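Local structure of GH3 beta-N-acetylglucosaminidase (Paenibacillaceae, 6K5J) at residues Gln19-Phe25 and Asp294-Ser299; Val43-Phe49 and Pro77-Asp83. The protein probably releases terminal beta-linked N-acetylglucosamine from sugar chains by hydrolysis, as a glycoside hydrolase of family 3. All coordinates share one frame; numbering follows the deposited sequence.

Both contacts are buried pairings of parallel strands in the barrel of the family 3 N-terminal domain, and they run side by side, with centres about 8 Å apart. Contact 1 joins the first barrel strand, 21-23, to the last, 296-298, and so bridges a long interval of sequence. Contact 2 pairs 45-47 with 79-81, successive strands of one beta-alpha-beta unit. The two share a seam, because strand 21-23 also pairs with 45-47, and Ser-299 packs on Phe-49. Between its two segments contact 1 is backbone bonding and apolar packing; its polar ends, Asp-294 and Ser-299, find partners elsewhere. Contact 2 begins the same way but ends in a polar site, where Asp-83 grips a bound sugar.

Contact 1 (Gln19-Phe25 and Asp294-Ser299); sequences QLVMAGF and DLILVS
Met-22 and Leu-297 lie side by side on the face of the sheet turned into the barrel, with Met-22 CG 3.9 Å from Leu-297 CD1; Leu-297 also touches the bound N-acetylglucosamine. The thioether sets out with CG anti to the backbone N (chi1 175°) and runs straight until a bend at the last torsion (chi3 -86°), which carries the methyl CE to 4.1 Å from Leu-295 CD2. Leu-295 slants across that chain. Its other methyl, CD1, turns back over the neighbouring backbone, 3.6 Å from Gln-19 O. Underneath, the backbones form a parallel ladder: Ile-296 N donates to Leu-20 O at a short 2.6 Å, Met-22 N to Ile-296 O at 2.9 Å, and Val-298 N to Met-22 O at 3.0 Å. At the entry to the ladder, Leu-20 lays CD2 against Asp-294 O, 3.4 Å away. The carboxylate of Asp-294 turns elsewhere, to Arg-256, Arg-332 and Ser-329. Val-21, Ala-23, Ile-296 and Val-298 occupy the opposite face, where Val-21 packs on Leu-309 and Leu-312 of helix 302-317, while Leu-20 meets helix 323-339. Inside, Met-22 reaches Ile-47 of strand 45-47, so this pairing closes the barrel between its first and last strands.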
loop_
_atom_site.group_PDB
_atom_site.type_symbol
_atom_site.label_atom_id
_atom_site.label_comp_id
_atom_site.label_asym_id
_atom_site.label_seq_id
_atom_site.Cartn_x
_atom_site.Cartn_y
_atom_site.Cartn_z
ATOM N N GLN A 19 -0.350 15.596 -20.360
ATOM C CA GLN A 19 0.489 15.614 -19.161
ATOM C C GLN A 19 -0.318 15.347 -17.897
ATOM O O GLN A 19 0.232 14.849 -16.908
ATOM C CB GLN A 19 1.206 16.958 -19.029
ATOM C CG GLN A 19 2.429 17.094 -19.904
ATOM C CD GLN A 19 3.472 16.032 -19.608
ATOM O OE1 GLN A 19 4.074 16.013 -18.529
ATOM N NE2 GLN A 19 3.681 15.134 -20.565
ATOM N N LEU A 20 -1.610 15.672 -17.909
ATOM C CA LEU A 20 -2.466 15.547 -16.735
ATOM C C LEU A 20 -2.974 14.130 -16.492
ATOM O O LEU A 20 -3.747 13.929 -15.549
ATOM C CB LEU A 20 -3.661 16.485 -16.868
ATOM C CG LEU A 20 -3.350 17.919 -17.307
ATOM C CD1 LEU A 20 -4.624 18.731 -17.343
ATOM C CD2 LEU A 20 -2.339 18.542 -16.366
ATOM N N VAL A 21 -2.571 13.146 -17.287
ATOM C CA VAL A 21 -3.124 11.798 -17.169
ATOM C C VAL A 21 -1.999 10.799 -16.932
ATOM O O VAL A 21 -0.960 10.851 -17.598
ATOM C CB VAL A 21 -3.943 11.421 -18.415
ATOM C CG1 VAL A 21 -4.413 9.966 -18.329
ATOM C CG2 VAL A 21 -5.121 12.390 -18.563
ATOM N N MET A 22 -2.205 9.899 -15.975
ATOM C CA MET A 22 -1.344 8.742 -15.776
ATOM C C MET A 22 -2.168 7.492 -16.042
ATOM O O MET A 22 -3.264 7.338 -15.486
ATOM C CB MET A 22 -0.768 8.704 -14.355
ATOM C CG MET A 22 0.054 7.441 -14.075
ATOM S SD MET A 22 0.884 7.544 -12.478
ATOM C CE MET A 22 2.408 8.409 -12.907
ATOM N N ALA A 23 -1.647 6.606 -16.892
ATOM C CA ALA A 23 -2.410 5.456 -17.363
ATOM C C ALA A 23 -1.633 4.174 -17.127
ATOM O O ALA A 23 -0.400 4.165 -17.122
ATOM C CB ALA A 23 -2.750 5.565 -18.858
ATOM N N GLY A 24 -2.373 3.080 -16.945
ATOM C CA GLY A 24 -1.783 1.761 -16.953
ATOM C C GLY A 24 -2.021 1.064 -18.280
ATOM O O GLY A 24 -2.722 1.561 -19.156
ATOM N N PHE A 25 -1.407 -0.109 -18.412
ATOM C CA PHE A 25 -1.504 -0.885 -19.635
ATOM C C PHE A 25 -1.138 -2.320 -19.291
ATOM O O PHE A 25 -0.598 -2.611 -18.218
ATOM C CB PHE A 25 -0.579 -0.341 -20.735
ATOM C CG PHE A 25 0.873 -0.621 -20.475
ATOM C CD1 PHE A 25 1.593 0.177 -19.602
ATOM C CD2 PHE A 25 1.502 -1.721 -21.059
ATOM C CE1 PHE A 25 2.923 -0.096 -19.332
ATOM C CE2 PHE A 25 2.838 -2.005 -20.790
ATOM C CZ PHE A 25 3.546 -1.196 -19.934
ATOM N N ASP A 294 -3.716 17.885 -10.229
ATOM C CA ASP A 294 -2.840 18.000 -11.390
ATOM C C ASP A 294 -2.788 16.746 -12.231
ATOM O O ASP A 294 -2.620 16.836 -13.453
ATOM C CB ASP A 294 -1.401 18.300 -10.958
ATOM C CG ASP A 294 -1.312 19.484 -10.049
ATOM O OD1 ASP A 294 -1.763 20.568 -10.472
ATOM O OD2 ASP A 294 -0.811 19.322 -8.917
ATOM N N LEU A 295 -2.855 15.578 -11.599
ATOM C CA LEU A 295 -2.576 14.324 -12.279
ATOM C C LEU A 295 -3.761 13.393 -12.075
ATOM O O LEU A 295 -4.090 13.040 -10.936
ATOM C CB LEU A 295 -1.282 13.688 -11.763
ATOM C CG LEU A 295 -0.769 12.480 -12.551
ATOM C CD1 LEU A 295 -0.518 12.822 -14.036
ATOM C CD2 LEU A 295 0.509 11.928 -11.908
ATOM N N ILE A 296 -4.380 12.999 -13.182
ATOM C CA ILE A 296 -5.581 12.168 -13.212
ATOM C C ILE A 296 -5.147 10.720 -13.395
ATOM O O ILE A 296 -4.554 10.369 -14.421
ATOM C CB ILE A 296 -6.508 12.594 -14.365
ATOM C CG1 ILE A 296 -6.945 14.055 -14.229
ATOM C CG2 ILE A 296 -7.673 11.622 -14.527
ATOM C CD1 ILE A 296 -7.331 14.495 -12.853
ATOM N N LEU A 297 -5.439 9.869 -12.418
ATOM C CA LEU A 297 -5.010 8.477 -12.451
ATOM C C LEU A 297 -6.142 7.606 -12.997
ATOM O O LEU A 297 -7.242 7.579 -12.428
ATOM C CB LEU A 297 -4.595 8.013 -11.057
ATOM C CG LEU A 297 -4.123 6.566 -10.921
ATOM C CD1 LEU A 297 -2.911 6.287 -11.825
ATOM C CD2 LEU A 297 -3.794 6.265 -9.469
ATOM N N VAL A 298 -5.883 6.901 -14.094
ATOM C CA VAL A 298 -6.857 5.976 -14.680
ATOM C C VAL A 298 -6.095 4.689 -15.001
ATOM O O VAL A 298 -5.478 4.556 -16.060
ATOM C CB VAL A 298 -7.557 6.550 -15.916
ATOM C CG1 VAL A 298 -8.744 5.663 -16.301
ATOM C CG2 VAL A 298 -8.053 7.981 -15.642
ATOM N N SER A 299 -6.146 3.720 -14.077
ATOM C CA SER A 299 -5.120 2.669 -14.029
ATOM C C SER A 299 -5.301 1.540 -15.039
ATOM O O SER A 299 -4.314 0.879 -15.387
ATOM C CB SER A 299 -5.065 2.047 -12.632
ATOM O OG SER A 299 -4.683 3.006 -11.659
#

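Contact 2 (Val43-Phe49 and Pro77-Asp83); sequences VGGIIYF and PLLISID. With NAG (2-acetamido-2-deoxy-beta-D-glucopyranose), chain B.
The Tyr-48 ring takes the methyl CG2 of Ile-80 over one face, a CH-pi contact with CG2 3.9 Å from the ring centroid and 28° off the normal, displaced toward the CE2-CZ rim. The phenol OH is hydrogen-bonded to Ser-63 OG on helix 56-72, which packs against Tyr-48. Phe-49 is placed differently: a water sits 3.4 Å above the plane of one face, near the rim, and O6 of the bound N-acetylglucosamine lies at the ring edge, 3.4 Å from Phe-49 CE2. The carboxylate of Asp-83 is turned 69° from that ring. The parallel strands beneath are joined by four backbone bonds, among them Ile-46 N to Leu-79 O at 2.8 Å and Tyr-48 N to Ser-81 O at 2.9 Å. Ile-46 and Ile-80 share the helix side of the sheet, whereas Leu-79, Ile-47 and Ser-81 face inward against Met-22. The same water ties the C-terminal ends together, donating hydrogen bonds to Tyr-48 O (2.7 Å) and to Asp-83 OD2 while accepting one from Asp-83 N. With CG beside its own backbone N (chi1 -61°), Asp-83 presents both oxygens to the sugar: O4 donates to OD1 at 2.6 Å, and O6 to OD2 at a very short 2.4 Å, a length to be treated with caution. OD2 also forms a salt bridge with Arg-91. His-183, Arg-152, Lys-182 and Asp-268 hold the sugar too. Gripping O4 and O6 together in this way is consistent with recognition of a terminal N-acetylglucosamine whose 4-hydroxyl carries no further sugar.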
loop_
_atom_site.group_PDB
_atom_site.type_symbol
_atom_site.label_atom_id
_atom_site.label_comp_id
_atom_site.label_asym_id
_atom_site.label_seq_id
_atom_site.Cartn_x
_atom_site.Cartn_y
_atom_site.Cartn_z
ATOM N N VAL A 43 0.434 11.080 -23.016
ATOM C CA VAL A 43 0.230 10.911 -21.580
ATOM C C VAL A 43 1.490 11.310 -20.814
ATOM O O VAL A 43 2.622 11.166 -21.293
ATOM C CB VAL A 43 -0.181 9.481 -21.185
ATOM C CG1 VAL A 43 -1.589 9.158 -21.697
ATOM C CG2 VAL A 43 0.873 8.457 -21.660
ATOM N N GLY A 44 1.286 11.805 -19.601
ATOM C CA GLY A 44 2.388 12.283 -18.786
ATOM C C GLY A 44 3.006 11.198 -17.933
ATOM O O GLY A 44 4.155 11.324 -17.494
ATOM N N GLY A 45 2.263 10.120 -17.696
ATOM C CA GLY A 45 2.715 9.110 -16.756
ATOM C C GLY A 45 2.162 7.733 -17.064
ATOM O O GLY A 45 1.138 7.580 -17.736
ATOM N N ILE A 46 2.866 6.731 -16.533
ATOM C CA ILE A 46 2.499 5.321 -16.600
ATOM C C ILE A 46 2.488 4.783 -15.177
ATOM O O ILE A 46 3.381 5.107 -14.390
ATOM C CB ILE A 46 3.498 4.514 -17.459
ATOM C CG1 ILE A 46 3.522 5.021 -18.900
ATOM C CG2 ILE A 46 3.198 2.997 -17.391
ATOM C CD1 ILE A 46 2.250 4.680 -19.688
ATOM N N ILE A 47 1.487 3.974 -14.836
ATOM C CA ILE A 47 1.479 3.239 -13.572
ATOM C C ILE A 47 1.587 1.746 -13.874
ATOM O O ILE A 47 0.880 1.227 -14.748
ATOM C CB ILE A 47 0.227 3.547 -12.724
ATOM C CG1 ILE A 47 0.230 2.673 -11.456
ATOM C CG2 ILE A 47 -1.061 3.369 -13.543
ATOM C CD1 ILE A 47 -0.739 3.117 -10.373
ATOM N N TYR A 48 2.474 1.062 -13.149
ATOM C CA TYR A 48 2.671 -0.379 -13.263
ATOM C C TYR A 48 1.785 -1.134 -12.271
ATOM O O TYR A 48 1.581 -0.692 -11.133
ATOM C CB TYR A 48 4.124 -0.758 -12.973
ATOM C CG TYR A 48 5.162 -0.407 -14.023
ATOM C CD1 TYR A 48 4.828 -0.292 -15.372
ATOM C CD2 TYR A 48 6.497 -0.231 -13.658
ATOM C CE1 TYR A 48 5.804 -0.001 -16.333
ATOM C CE2 TYR A 48 7.472 0.061 -14.604
ATOM C CZ TYR A 48 7.115 0.182 -15.937
ATOM O OH TYR A 48 8.082 0.463 -16.874
ATOM N N PHE A 49 1.313 -2.309 -12.695
ATOM C CA PHE A 49 0.708 -3.308 -11.815
ATOM C C PHE A 49 1.442 -4.639 -11.982
ATOM O O PHE A 49 2.397 -4.739 -12.748
ATOM C CB PHE A 49 -0.798 -3.416 -12.083
ATOM C CG PHE A 49 -1.547 -2.193 -11.631
ATOM C CD1 PHE A 49 -1.638 -1.081 -12.460
ATOM C CD2 PHE A 49 -2.069 -2.117 -10.348
ATOM C CE1 PHE A 49 -2.284 0.075 -12.037
ATOM C CE2 PHE A 49 -2.717 -0.964 -9.908
ATOM C CZ PHE A 49 -2.825 0.132 -10.758
ATOM N N PRO A 77 9.506 13.407 -21.070
ATOM C CA PRO A 77 9.801 12.157 -20.350
ATOM C C PRO A 77 8.699 11.815 -19.356
ATOM O O PRO A 77 7.995 12.692 -18.852
ATOM C CB PRO A 77 11.121 12.458 -19.629
ATOM C CG PRO A 77 11.758 13.537 -20.445
ATOM C CD PRO A 77 10.620 14.369 -20.989
ATOM N N LEU A 78 8.558 10.520 -19.077
ATOM C CA LEU A 78 7.413 10.011 -18.326
ATOM C C LEU A 78 7.695 9.885 -16.834
ATOM O O LEU A 78 8.783 9.473 -16.421
ATOM C CB LEU A 78 7.013 8.632 -18.849
ATOM C CG LEU A 78 6.541 8.529 -20.296
ATOM C CD1 LEU A 78 6.590 7.075 -20.726
ATOM C CD2 LEU A 78 5.127 9.079 -20.403
ATOM N N LEU A 79 6.684 10.201 -16.028
ATOM C CA LEU A 79 6.608 9.621 -14.695
ATOM C C LEU A 79 6.185 8.157 -14.809
ATOM O O LEU A 79 5.291 7.810 -15.582
ATOM C CB LEU A 79 5.617 10.400 -13.819
ATOM C CG LEU A 79 6.074 11.803 -13.398
ATOM C CD1 LEU A 79 4.887 12.626 -12.878
ATOM C CD2 LEU A 79 7.185 11.703 -12.348
ATOM N N ILE A 80 6.835 7.293 -14.035
ATOM C CA ILE A 80 6.524 5.871 -14.009
ATOM C C ILE A 80 6.342 5.494 -12.544
ATOM O O ILE A 80 7.296 5.557 -11.756
ATOM C CB ILE A 80 7.614 5.028 -14.686
ATOM C CG1 ILE A 80 7.699 5.394 -16.180
ATOM C CG2 ILE A 80 7.333 3.534 -14.536
ATOM C CD1 ILE A 80 8.724 4.597 -16.982
ATOM N N SER A 81 5.116 5.135 -12.172
ATOM C CA SER A 81 4.743 4.928 -10.779
ATOM C C SER A 81 4.286 3.487 -10.545
ATOM O O SER A 81 4.249 2.667 -11.468
ATOM C CB SER A 81 3.648 5.905 -10.355
ATOM O OG SER A 81 3.596 5.978 -8.923
ATOM N N ILE A 82 3.908 3.213 -9.304
ATOM C CA ILE A 82 3.647 1.859 -8.823
ATOM C C ILE A 82 3.083 1.980 -7.415
ATOM O O ILE A 82 3.289 2.997 -6.747
ATOM C CB ILE A 82 4.974 1.031 -8.850
ATOM C CG1 ILE A 82 4.722 -0.458 -8.590
ATOM C CG2 ILE A 82 5.995 1.587 -7.827
ATOM C CD1 ILE A 82 5.958 -1.320 -8.806
ATOM N N ASP A 83 2.343 0.960 -6.961
ATOM C CA ASP A 83 1.913 0.884 -5.555
ATOM C C ASP A 83 2.829 -0.068 -4.786
ATOM O O ASP A 83 2.453 -1.182 -4.431
ATOM C CB ASP A 83 0.468 0.403 -5.443
ATOM C CG ASP A 83 -0.505 1.319 -6.110
ATOM O OD1 ASP A 83 -0.466 2.536 -5.814
ATOM O OD2 ASP A 83 -1.312 0.812 -6.920
HETATM C C1 NAG B . -6.547 2.826 -5.362
HETATM C C2 NAG B . -5.878 2.856 -3.964
HETATM C C3 NAG B . -4.560 3.651 -3.991
HETATM C C4 NAG B . -3.676 3.224 -5.155
HETATM C C5 NAG B . -4.467 3.333 -6.447
HETATM C C6 NAG B . -3.687 2.931 -7.679
HETATM C C7 NAG B . -7.070 2.895 -1.801
HETATM C C8 NAG B . -8.026 3.668 -0.933
HETATM N N2 NAG B . -6.795 3.437 -2.992
HETATM O O1 NAG B . -7.550 1.867 -5.337
HETATM O O3 NAG B . -3.856 3.466 -2.766
HETATM O O4 NAG B . -2.522 4.052 -5.227
HETATM O O5 NAG B . -5.589 2.450 -6.359
HETATM O O6 NAG B . -3.447 1.529 -7.707
HETATM O O7 NAG B . -6.555 1.842 -1.429
HETATM O O HOH W 1 0.524 -0.522 -8.691
#